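Local atomic coordinates of RTX-adhesin (Marinomonas primoryensis, PDB entry 5IRB), a protein that helps anchor an Antarctic bacterium to diatoms and ice as part of a 1.5-MDa calcium-binding adhesin, of which this chain is a run of beta-sandwich domains. Residues G138-D143 with A165-S170; V150-N155 with F184-T189; G215-N220 with V302-S307; G246-G251 with A290-S295. One frame throughout, in Å; residues are numbered along the deposited sequence.

In the fold
The four contacts fall into two groups along an elongated chain. Contacts 1 and 2 lie in one beta-sandwich, their centres 14 Å apart: contact 1 belongs to a three-stranded sheet and contact 2 to the five-stranded sheet facing it, and Trp169 of contact 1 packs on Val150, Met152 and Val186 of contact 2. Contacts 3 and 4 lie in the next sandwich, centres 9 Å apart; their strands 301-312 and 287-295 are neighbours in one sheet, and Val217 packs on Val292. Contact centres in different groups are 39 to 50 Å apart. Calcium ions flank both groups: one is about 5 Å from the Phe184 side chain in contact 2, and another about 5 Å from that of Asp247 in contact 4.

Contact 1: G138-D143 with A165-S170; sequences GRVGLD and ANKTWS
Val140 N donates to Lys167 O at 2.9 Å, and two residues back along the strand Gly138 and Trp169 form an antiparallel hydrogen-bonded pair, each N bonding to the other's O. Between them Arg139 and Thr168 make a non-hydrogen-bonded pair. The turn leading into strand 168-174 is tied by Asn166 OD1, which accepts from both Thr168 OG1 (2.7 Å) and Thr168 N (2.9 Å); the second bond makes an Asx turn.

Packing divides between the two faces of the sheet. On one, the indole of Trp169 folds back over the partner strand, its CG between backbone N and carbonyl carbon (chi1 55°), and Gly138 N sits 3.5 Å above the ring plane. Having no side chain, Gly138 lets the ring come down on its backbone. Val140 CG1 meets Trp169 CD1 at 3.9 Å. On the other face, the Arg139 side chain extends past Lys167, its CG 3.1 Å from Lys167 O, and Lys167 CB lies 3.6 Å above the guanidinium plane, over its centre.

The two side chains thus meet through guanidinium and aliphatic carbon. Their like-charged ends, Arg139 NH1 and Lys167 NZ, stay 5.1 Å apart, and the hydrogen bond of NZ to Ala144 O probably helps offset any repulsion.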
loop_
_atom_site.group_PDB
_atom_site.type_symbol
_atom_site.label_atom_id
_atom_site.label_comp_id
_atom_site.label_asym_id
_atom_site.label_seq_id
_atom_site.Cartn_x
_atom_site.Cartn_y
_atom_site.Cartn_z
ATOM N N GLY A 138 5.146 1.960 -1.845
ATOM C CA GLY A 138 3.971 1.952 -2.690
ATOM C C GLY A 138 3.720 3.343 -3.207
ATOM O O GLY A 138 4.604 4.195 -3.156
ATOM N N ARG A 139 2.515 3.565 -3.730
ATOM C CA ARG A 139 2.134 4.885 -4.200
ATOM C C ARG A 139 0.681 5.102 -3.789
ATOM O O ARG A 139 -0.006 4.150 -3.459
ATOM C CB ARG A 139 2.336 4.991 -5.715
ATOM C CG ARG A 139 2.383 6.428 -6.256
ATOM C CD ARG A 139 2.201 6.427 -7.766
ATOM N NE ARG A 139 2.169 7.767 -8.359
ATOM C CZ ARG A 139 1.118 8.595 -8.322
ATOM N NH1 ARG A 139 0.009 8.234 -7.681
ATOM N NH2 ARG A 139 1.174 9.800 -8.913
ATOM N N VAL A 140 0.211 6.343 -3.799
ATOM C CA VAL A 140 -1.218 6.602 -3.579
ATOM C C VAL A 140 -1.786 7.243 -4.846
ATOM O O VAL A 140 -1.032 7.735 -5.694
ATOM C CB VAL A 140 -1.473 7.486 -2.339
ATOM C CG1 VAL A 140 -1.011 6.777 -1.065
ATOM C CG2 VAL A 140 -0.766 8.809 -2.467
ATOM N N GLY A 141 -3.100 7.164 -5.045
ATOM C CA GLY A 141 -3.665 7.726 -6.260
ATOM C C GLY A 141 -4.974 8.467 -6.058
ATOM O O GLY A 141 -5.446 8.617 -4.931
ATOM N N LEU A 142 -5.588 8.838 -7.179
ATOM C CA LEU A 142 -6.802 9.645 -7.229
ATOM C C LEU A 142 -6.641 10.902 -6.369
ATOM O O LEU A 142 -5.724 11.685 -6.618
ATOM C CB LEU A 142 -8.016 8.823 -6.797
ATOM C CG LEU A 142 -8.301 7.647 -7.751
ATOM C CD1 LEU A 142 -9.650 7.011 -7.458
ATOM C CD2 LEU A 142 -8.193 8.032 -9.248
ATOM N N ASP A 143 -7.530 11.108 -5.398
ATOM C CA ASP A 143 -7.522 12.328 -4.583
ATOM C C ASP A 143 -6.590 12.310 -3.375
ATOM O O ASP A 143 -6.507 13.299 -2.666
ATOM C CB ASP A 143 -8.946 12.672 -4.124
ATOM C CG ASP A 143 -9.862 13.073 -5.281
ATOM O OD1 ASP A 143 -9.382 13.730 -6.245
ATOM O OD2 ASP A 143 -11.046 12.644 -5.264
ATOM N N ALA A 165 6.181 14.041 -2.166
ATOM C CA ALA A 165 5.695 14.993 -3.160
ATOM C C ALA A 165 5.221 14.275 -4.404
ATOM O O ALA A 165 4.198 14.624 -4.979
ATOM C CB ALA A 165 6.793 15.991 -3.507
ATOM N N ASN A 166 5.942 13.237 -4.811
ATOM C CA ASN A 166 5.530 12.537 -6.018
ATOM C C ASN A 166 4.496 11.434 -5.766
ATOM O O ASN A 166 4.296 10.593 -6.624
ATOM C CB ASN A 166 6.752 11.967 -6.728
ATOM C CG ASN A 166 7.409 10.860 -5.938
ATOM O OD1 ASN A 166 6.895 10.422 -4.899
ATOM N ND2 ASN A 166 8.544 10.392 -6.426
ATOM N N LYS A 167 3.901 11.418 -4.575
ATOM C CA LYS A 167 2.837 10.473 -4.199
ATOM C C LYS A 167 3.313 9.037 -3.940
ATOM O O LYS A 167 2.502 8.152 -3.675
ATOM C CB LYS A 167 1.697 10.454 -5.230
ATOM C CG LYS A 167 0.952 11.814 -5.388
ATOM C CD LYS A 167 -0.494 11.525 -5.784
ATOM C CE LYS A 167 -1.342 12.758 -5.863
ATOM N NZ LYS A 167 -2.703 12.394 -6.339
ATOM N N THR A 168 4.619 8.806 -3.975
ATOM C CA THR A 168 5.139 7.560 -3.436
ATOM C C THR A 168 5.310 7.672 -1.928
ATOM O O THR A 168 5.128 8.753 -1.342
ATOM C CB THR A 168 6.482 7.165 -4.067
ATOM O OG1 THR A 168 7.476 8.125 -3.705
ATOM C CG2 THR A 168 6.348 7.090 -5.595
ATOM N N TRP A 169 5.567 6.527 -1.298
ATOM C CA TRP A 169 5.791 6.468 0.133
ATOM C C TRP A 169 6.648 5.241 0.400
ATOM O O TRP A 169 6.585 4.284 -0.357
ATOM C CB TRP A 169 4.482 6.399 0.925
ATOM C CG TRP A 169 3.575 5.282 0.547
ATOM C CD1 TRP A 169 2.528 5.323 -0.349
ATOM C CD2 TRP A 169 3.645 3.940 1.014
ATOM N NE1 TRP A 169 1.928 4.086 -0.444
ATOM C CE2 TRP A 169 2.616 3.198 0.382
ATOM C CE3 TRP A 169 4.489 3.262 1.916
ATOM C CZ2 TRP A 169 2.397 1.838 0.610
ATOM C CZ3 TRP A 169 4.278 1.899 2.149
ATOM C CH2 TRP A 169 3.244 1.207 1.505
ATOM N N SER A 170 7.430 5.254 1.470
ATOM C CA SER A 170 8.088 4.022 1.890
ATOM C C SER A 170 8.382 4.094 3.362
ATOM O O SER A 170 8.502 5.178 3.928
ATOM C CB SER A 170 9.384 3.788 1.111
ATOM O OG SER A 170 10.326 4.804 1.405
#

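Contact 2: V150-N155 with F184-T189; sequences VSMTIN and FQVSVT
Ser151 and Ser187 pair through two backbone hydrogen bonds, Ser151 N to Ser187 O at 3.0 Å and Ser187 N to Ser151 O at 2.9 Å, both nearly straight (160° and 168°). Val150 and Val188 form the adjacent antiparallel non-hydrogen-bonded pair. Toward Phe184 the strands lie farther apart and water takes over: water 3 accepts from Thr153 N and donates to Gln185 O (2.6 Å). On the face bearing the serines, water 1 joins Ser151 OG to Ser187 O, and water 2 joins Ser151 O to Ser187 OG.

Apolar contacts fill the other face. Ile154 lies across the Phe184 ring, CG1 being 3.7 Å from the centroid and almost on the ring normal, while CD1 continues to CZ at 3.6 Å. Met152 SD makes an oblique Met-aromatic contact, 5.4 Å from the Phe184 centroid, and Met152 CB lies alongside Val186 CG2 (3.9 Å).

Within the five-stranded sheet of the beta-sandwich the pair is flanked by strands 157-162 and 197-208. Its apolar face turns to the core, meeting Trp169, Val171 and Val173 of strand 168-174, and Leu178 of helix 175-180 packs on both Ile154 and Phe184. At the strand end, Asn155 N bonds Asp181 OD2, a metal-binding residue that follows this helix.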
loop_
_atom_site.group_PDB
_atom_site.type_symbol
_atom_site.label_atom_id
_atom_site.label_comp_id
_atom_site.label_asym_id
_atom_site.label_seq_id
_atom_site.Cartn_x
_atom_site.Cartn_y
_atom_site.Cartn_z
ATOM N N VAL A 150 0.230 7.461 5.832
ATOM C CA VAL A 150 0.183 6.058 5.425
ATOM C C VAL A 150 0.461 5.188 6.640
ATOM O O VAL A 150 1.445 5.407 7.342
ATOM C CB VAL A 150 1.195 5.765 4.308
ATOM C CG1 VAL A 150 1.307 4.241 4.026
ATOM C CG2 VAL A 150 0.793 6.516 3.050
ATOM N N SER A 151 -0.430 4.247 6.926
ATOM C CA SER A 151 -0.231 3.394 8.084
ATOM C C SER A 151 -0.507 1.911 7.802
ATOM O O SER A 151 -1.198 1.545 6.844
ATOM C CB SER A 151 -1.082 3.879 9.252
ATOM O OG SER A 151 -2.450 3.807 8.950
ATOM N N MET A 152 0.069 1.059 8.641
ATOM C CA MET A 152 -0.064 -0.384 8.504
ATOM C C MET A 152 0.302 -0.987 9.837
ATOM O O MET A 152 1.151 -0.442 10.543
ATOM C CB MET A 152 0.833 -0.907 7.397
ATOM C CG MET A 152 2.304 -0.641 7.650
ATOM S SD MET A 152 3.238 -0.692 6.126
ATOM C CE MET A 152 2.943 0.994 5.577
ATOM N N THR A 153 -0.354 -2.082 10.205
ATOM C CA THR A 153 -0.013 -2.781 11.430
ATOM C C THR A 153 0.445 -4.200 11.079
ATOM O O THR A 153 -0.322 -5.006 10.539
ATOM C CB THR A 153 -1.193 -2.834 12.400
ATOM O OG1 THR A 153 -1.641 -1.505 12.660
ATOM C CG2 THR A 153 -0.769 -3.464 13.709
ATOM N N ILE A 154 1.704 -4.486 11.384
ATOM C CA ILE A 154 2.361 -5.698 10.904
ATOM C C ILE A 154 2.881 -6.466 12.103
ATOM O O ILE A 154 3.749 -5.976 12.832
ATOM C CB ILE A 154 3.510 -5.381 9.919
ATOM C CG1 ILE A 154 2.983 -4.555 8.749
ATOM C CG2 ILE A 154 4.160 -6.685 9.393
ATOM C CD1 ILE A 154 4.051 -4.031 7.817
ATOM N N ASN A 155 2.312 -7.649 12.321
ATOM C CA ASN A 155 2.607 -8.457 13.500
ATOM C C ASN A 155 2.350 -7.677 14.778
ATOM O O ASN A 155 3.105 -7.769 15.744
ATOM C CB ASN A 155 4.055 -8.937 13.458
ATOM C CG ASN A 155 4.328 -10.062 14.432
ATOM O OD1 ASN A 155 3.451 -10.878 14.699
ATOM N ND2 ASN A 155 5.546 -10.110 14.968
ATOM N N PHE A 184 -1.344 -8.151 5.380
ATOM C CA PHE A 184 -1.811 -7.009 6.172
ATOM C C PHE A 184 -2.419 -5.866 5.354
ATOM O O PHE A 184 -2.133 -5.714 4.170
ATOM C CB PHE A 184 -0.652 -6.493 7.023
ATOM C CG PHE A 184 0.561 -6.136 6.227
ATOM C CD1 PHE A 184 0.665 -4.898 5.615
ATOM C CD2 PHE A 184 1.594 -7.056 6.078
ATOM C CE1 PHE A 184 1.779 -4.573 4.872
ATOM C CE2 PHE A 184 2.723 -6.737 5.334
ATOM C CZ PHE A 184 2.805 -5.485 4.727
ATOM N N GLN A 185 -3.282 -5.078 5.993
ATOM C CA GLN A 185 -3.804 -3.861 5.394
ATOM C C GLN A 185 -2.891 -2.650 5.510
ATOM O O GLN A 185 -2.188 -2.479 6.512
ATOM C CB GLN A 185 -5.159 -3.502 5.976
ATOM C CG GLN A 185 -6.263 -4.375 5.461
ATOM C CD GLN A 185 -7.486 -3.559 5.086
ATOM O OE1 GLN A 185 -8.132 -3.830 4.072
ATOM N NE2 GLN A 185 -7.797 -2.538 5.887
ATOM N N VAL A 186 -2.829 -1.898 4.413
ATOM C CA VAL A 186 -2.168 -0.601 4.344
ATOM C C VAL A 186 -3.195 0.471 3.981
ATOM O O VAL A 186 -3.976 0.277 3.051
ATOM C CB VAL A 186 -1.043 -0.608 3.306
ATOM C CG1 VAL A 186 -0.322 0.710 3.294
ATOM C CG2 VAL A 186 -0.044 -1.724 3.651
ATOM N N SER A 187 -3.203 1.590 4.704
ATOM C CA SER A 187 -4.177 2.654 4.432
ATOM C C SER A 187 -3.556 4.007 4.235
ATOM O O SER A 187 -2.491 4.304 4.795
ATOM C CB SER A 187 -5.171 2.787 5.577
ATOM O OG SER A 187 -5.882 1.591 5.772
ATOM N N VAL A 188 -4.296 4.860 3.531
ATOM C CA VAL A 188 -3.920 6.244 3.359
ATOM C C VAL A 188 -5.131 7.037 3.816
ATOM O O VAL A 188 -6.260 6.750 3.432
ATOM C CB VAL A 188 -3.523 6.615 1.890
ATOM C CG1 VAL A 188 -4.627 6.299 0.869
ATOM C CG2 VAL A 188 -3.162 8.088 1.813
ATOM N N THR A 189 -4.902 8.020 4.672
ATOM C CA THR A 189 -5.985 8.859 5.118
ATOM C C THR A 189 -5.632 10.329 4.901
ATOM O O THR A 189 -4.461 10.702 4.884
ATOM C CB THR A 189 -6.281 8.591 6.595
ATOM O OG1 THR A 189 -5.106 8.910 7.348
ATOM C CG2 THR A 189 -6.582 7.110 6.816
HETATM O O HOH W 1 -3.273 6.089 7.127
HETATM O O HOH W 2 -3.923 -0.054 7.597
HETATM O O HOH W 3 -2.760 -3.025 8.939
#

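Contact 3: G215-N220 with V302-S307; sequences GTVTVN and VDTTGS
Thr305 O accepts a hydrogen from water 4 at 2.8 Å, and the same water takes the hydrogen of Val217 N at 3.0 Å, so a single molecule bridges backbones that have no direct bond with each other. Farther along, water 5 donates to both Val219 O and Ser307 O, while water 6 accepts from Val219 N and reaches Ser307 O by a weak bond. Only one direct hydrogen bond crosses: Gly215 N to Thr304 OG1, 3.0 Å.

Strands 216-219 and 302-307 run in roughly the same direction, 29° apart, with axes approaching to 5.3 Å. The first is an outermost strand of a three-stranded sheet and the second belongs to the five-stranded sheet opposite, so this is a water-lined seam between the two layers of an immunoglobulin-like sandwich.

Toward the core, Val217 and the methyl of Thr304 meet, CG2 to CG2 at 3.5 Å, the two side chains approaching at a slant. Thr304 is split in its contacts: a chi1 of -57° sets OG1 beside the backbone N, where it takes the amide hydrogen, and swings CG2 to the far side from that N, against Gly215 O at 3.2 Å. Gly306 brings bare backbone against Val217, its CA 3.3 Å from Val217 O. Val217 also packs on Ile248 and Val292, and the Val219 side chain is about 7 Å from a calcium ion.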
loop_
_atom_site.group_PDB
_atom_site.type_symbol
_atom_site.label_atom_id
_atom_site.label_comp_id
_atom_site.label_asym_id
_atom_site.label_seq_id
_atom_site.Cartn_x
_atom_site.Cartn_y
_atom_site.Cartn_z
ATOM N N GLY A 215 19.355 -32.541 0.979
ATOM C CA GLY A 215 19.041 -33.813 0.350
ATOM C C GLY A 215 19.858 -34.946 0.948
ATOM O O GLY A 215 20.014 -35.047 2.169
ATOM N N THR A 216 20.406 -35.783 0.070
ATOM C CA THR A 216 21.226 -36.936 0.462
ATOM C C THR A 216 22.493 -36.959 -0.366
ATOM O O THR A 216 22.452 -36.934 -1.599
ATOM C CB THR A 216 20.490 -38.269 0.284
ATOM O OG1 THR A 216 19.285 -38.254 1.053
ATOM C CG2 THR A 216 21.348 -39.422 0.782
ATOM N N VAL A 217 23.616 -36.999 0.327
ATOM C CA VAL A 217 24.909 -37.103 -0.313
ATOM C C VAL A 217 25.584 -38.405 0.084
ATOM O O VAL A 217 25.585 -38.765 1.259
ATOM C CB VAL A 217 25.785 -35.910 0.076
ATOM C CG1 VAL A 217 27.230 -36.141 -0.300
ATOM C CG2 VAL A 217 25.249 -34.662 -0.600
ATOM N N THR A 218 26.144 -39.114 -0.893
ATOM C CA THR A 218 26.878 -40.354 -0.632
ATOM C C THR A 218 28.274 -40.279 -1.248
ATOM O O THR A 218 28.498 -39.509 -2.182
ATOM C CB THR A 218 26.138 -41.590 -1.223
ATOM O OG1 THR A 218 26.137 -41.530 -2.656
ATOM C CG2 THR A 218 24.692 -41.660 -0.731
ATOM N N VAL A 219 29.218 -41.085 -0.725
ATOM C CA VAL A 219 30.530 -41.230 -1.343
ATOM C C VAL A 219 30.738 -42.709 -1.706
ATOM O O VAL A 219 30.581 -43.594 -0.851
ATOM C CB VAL A 219 31.664 -40.754 -0.405
ATOM C CG1 VAL A 219 33.029 -40.871 -1.079
ATOM C CG2 VAL A 219 31.394 -39.306 0.111
ATOM N N ASN A 220 31.147 -42.972 -2.943
ATOM C CA ASN A 220 31.419 -44.335 -3.354
ATOM C C ASN A 220 32.694 -44.860 -2.696
ATOM O O ASN A 220 33.408 -44.121 -2.036
ATOM C CB ASN A 220 31.543 -44.427 -4.877
ATOM C CG ASN A 220 30.287 -43.972 -5.592
ATOM O OD1 ASN A 220 29.174 -44.224 -5.127
ATOM N ND2 ASN A 220 30.458 -43.267 -6.714
ATOM N N VAL A 302 21.792 -24.152 2.112
ATOM C CA VAL A 302 21.832 -25.323 2.966
ATOM C C VAL A 302 22.958 -26.269 2.508
ATOM O O VAL A 302 23.216 -26.413 1.312
ATOM C CB VAL A 302 20.475 -26.072 2.982
ATOM C CG1 VAL A 302 20.146 -26.652 1.604
ATOM C CG2 VAL A 302 20.452 -27.160 4.092
ATOM N N ASP A 303 23.656 -26.833 3.488
ATOM C CA ASP A 303 24.693 -27.860 3.283
ATOM C C ASP A 303 24.157 -29.269 3.522
ATOM O O ASP A 303 23.482 -29.507 4.529
ATOM C CB ASP A 303 25.894 -27.598 4.203
ATOM C CG ASP A 303 26.822 -26.508 3.666
ATOM O OD1 ASP A 303 26.616 -26.074 2.509
ATOM O OD2 ASP A 303 27.739 -26.064 4.405
ATOM N N THR A 304 24.459 -30.193 2.600
ATOM C CA THR A 304 24.119 -31.591 2.755
ATOM C C THR A 304 25.441 -32.381 2.851
ATOM O O THR A 304 26.357 -32.193 2.033
ATOM C CB THR A 304 23.285 -32.130 1.571
ATOM O OG1 THR A 304 22.101 -31.352 1.402
ATOM C CG2 THR A 304 22.895 -33.590 1.799
ATOM N N THR A 305 25.537 -33.250 3.850
ATOM C CA THR A 305 26.804 -33.912 4.124
ATOM C C THR A 305 26.698 -35.434 3.961
ATOM O O THR A 305 25.758 -36.058 4.461
ATOM C CB THR A 305 27.315 -33.537 5.531
ATOM O OG1 THR A 305 27.589 -32.130 5.566
ATOM C CG2 THR A 305 28.589 -34.292 5.886
ATOM N N GLY A 306 27.670 -36.007 3.253
ATOM C CA GLY A 306 27.887 -37.449 3.222
ATOM C C GLY A 306 29.291 -37.766 3.726
ATOM O O GLY A 306 30.247 -37.028 3.472
ATOM N N SER A 307 29.412 -38.863 4.462
ATOM C CA SER A 307 30.644 -39.165 5.171
ATOM C C SER A 307 31.264 -40.447 4.605
ATOM O O SER A 307 30.538 -41.333 4.168
ATOM C CB SER A 307 30.365 -39.291 6.669
ATOM O OG SER A 307 30.105 -38.007 7.241
HETATM O O HOH W 4 23.345 -36.940 3.330
HETATM O O HOH W 5 30.763 -43.540 2.093
HETATM O O HOH W 6 28.270 -42.316 1.848
#

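Contact 4: G246-G251 with A290-S295; sequences GDIAEG and AVVTSS
Ile248 and Ser294 are the nearest backbone neighbours, their CA atoms 5.4 Å apart, where the irregular loop 246-251 passes strand 290-295. The two main chains form no direct hydrogen bond. Water 7 bridges them instead, donating to Asp247 O at 2.6 Å and accepting from Ser295 N at 3.1 Å.

Ser294 is the side chain at the middle of the contact. Its OG stands anti to the carbonyl carbon (chi1 -54°) and comes against Ile248, 3.3 Å from CA and 3.5 Å from CG1. The Ser294 CB, for its part, lies 3.5 Å from Asp247 O. The hydroxyl group's hydrogen-bond partner is Asp252 OD2, just beyond the loop segment; the same carboxylate oxygen bonds Ala249 N, so one aspartate ties the strand and the loop together. Beyond Ser294, Ile248 CG2 reaches Val292 CG1 at 4.2 Å, and Ile248 goes on to pack on Val217, Ala243 and Thr304 in the interior of the sandwich. Asp247 CB approaches Ser295 O, and its OD2 accepts from Asp213 N.

The loop links strand 236-244 of one sheet to strand 253-258 of the other, closing one end of a beta-sandwich. A calcium ion, probably the one held by Asp209, Ser211 and Asp296, lies about 5 Å from the Asp247 side chain. Asp209 lies just before this sandwich's first strand, an arrangement consistent with calcium stiffening the joint between successive domains.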
loop_
_atom_site.group_PDB
_atom_site.type_symbol
_atom_site.label_atom_id
_atom_site.label_comp_id
_atom_site.label_asym_id
_atom_site.label_seq_id
_atom_site.Cartn_x
_atom_site.Cartn_y
_atom_site.Cartn_z
ATOM N N GLY A 246 15.888 -32.919 -1.754
ATOM C CA GLY A 246 15.816 -31.576 -1.193
ATOM C C GLY A 246 16.025 -30.532 -2.276
ATOM O O GLY A 246 15.479 -30.656 -3.372
ATOM N N ASP A 247 16.830 -29.517 -1.981
ATOM C CA ASP A 247 17.137 -28.473 -2.948
ATOM C C ASP A 247 18.439 -28.693 -3.705
ATOM O O ASP A 247 18.915 -27.790 -4.397
ATOM C CB ASP A 247 17.189 -27.125 -2.231
ATOM C CG ASP A 247 15.824 -26.637 -1.859
ATOM O OD1 ASP A 247 14.890 -26.796 -2.678
ATOM O OD2 ASP A 247 15.683 -26.179 -0.719
ATOM N N ILE A 248 19.016 -29.885 -3.589
ATOM C CA ILE A 248 20.242 -30.178 -4.329
ATOM C C ILE A 248 19.956 -30.096 -5.831
ATOM O O ILE A 248 18.940 -30.609 -6.312
ATOM C CB ILE A 248 20.833 -31.576 -3.969
ATOM C CG1 ILE A 248 21.282 -31.608 -2.504
ATOM C CG2 ILE A 248 21.989 -31.924 -4.894
ATOM C CD1 ILE A 248 21.804 -32.978 -2.021
ATOM N N ALA A 249 20.851 -29.463 -6.580
ATOM C CA ALA A 249 20.606 -29.275 -7.998
ATOM C C ALA A 249 21.885 -29.434 -8.807
ATOM O O ALA A 249 22.974 -29.206 -8.289
ATOM C CB ALA A 249 20.005 -27.904 -8.240
ATOM N N GLU A 250 21.746 -29.827 -10.068
ATOM C CA GLU A 250 22.864 -29.807 -11.012
ATOM C C GLU A 250 23.621 -28.493 -10.916
ATOM O O GLU A 250 23.011 -27.436 -10.914
ATOM C CB GLU A 250 22.381 -29.996 -12.447
ATOM C CG GLU A 250 23.523 -30.089 -13.460
ATOM C CD GLU A 250 23.033 -30.197 -14.885
ATOM O OE1 GLU A 250 21.801 -30.231 -15.089
ATOM O OE2 GLU A 250 23.884 -30.276 -15.800
ATOM N N GLY A 251 24.948 -28.553 -10.843
ATOM C CA GLY A 251 25.741 -27.342 -10.717
ATOM C C GLY A 251 26.111 -26.962 -9.296
ATOM O O GLY A 251 27.001 -26.124 -9.091
ATOM N N ALA A 290 31.957 -35.314 2.322
ATOM C CA ALA A 290 31.675 -34.591 1.108
ATOM C C ALA A 290 30.503 -33.667 1.446
ATOM O O ALA A 290 29.475 -34.124 1.967
ATOM C CB ALA A 290 31.339 -35.547 -0.046
ATOM N N VAL A 291 30.666 -32.374 1.182
ATOM C CA VAL A 291 29.632 -31.390 1.527
ATOM C C VAL A 291 29.070 -30.703 0.287
ATOM O O VAL A 291 29.818 -30.135 -0.501
ATOM C CB VAL A 291 30.154 -30.326 2.498
ATOM C CG1 VAL A 291 29.029 -29.323 2.879
ATOM C CG2 VAL A 291 30.693 -30.986 3.741
ATOM N N VAL A 292 27.762 -30.810 0.088
ATOM C CA VAL A 292 27.110 -30.146 -1.046
ATOM C C VAL A 292 26.377 -28.885 -0.570
ATOM O O VAL A 292 25.644 -28.913 0.420
ATOM C CB VAL A 292 26.156 -31.087 -1.778
ATOM C CG1 VAL A 292 25.332 -30.335 -2.846
ATOM C CG2 VAL A 292 26.973 -32.244 -2.410
ATOM N N THR A 293 26.651 -27.768 -1.242
ATOM C CA THR A 293 26.034 -26.484 -0.921
ATOM C C THR A 293 24.899 -26.212 -1.911
ATOM O O THR A 293 25.126 -26.157 -3.122
ATOM C CB THR A 293 27.041 -25.334 -0.946
ATOM O OG1 THR A 293 27.992 -25.521 0.112
ATOM C CG2 THR A 293 26.312 -23.972 -0.735
ATOM N N SER A 294 23.676 -26.098 -1.392
ATOM C CA SER A 294 22.531 -25.815 -2.241
ATOM C C SER A 294 21.773 -24.542 -1.844
ATOM O O SER A 294 22.031 -23.924 -0.823
ATOM C CB SER A 294 21.579 -27.006 -2.242
ATOM O OG SER A 294 22.252 -28.223 -2.603
ATOM N N SER A 295 20.825 -24.164 -2.687
ATOM C CA SER A 295 19.975 -23.029 -2.388
ATOM C C SER A 295 18.604 -23.229 -3.033
ATOM O O SER A 295 18.478 -23.957 -4.015
ATOM C CB SER A 295 20.671 -21.746 -2.849
ATOM O OG SER A 295 20.778 -21.770 -4.254
HETATM O O HOH W 7 20.578 -25.909 -5.198
#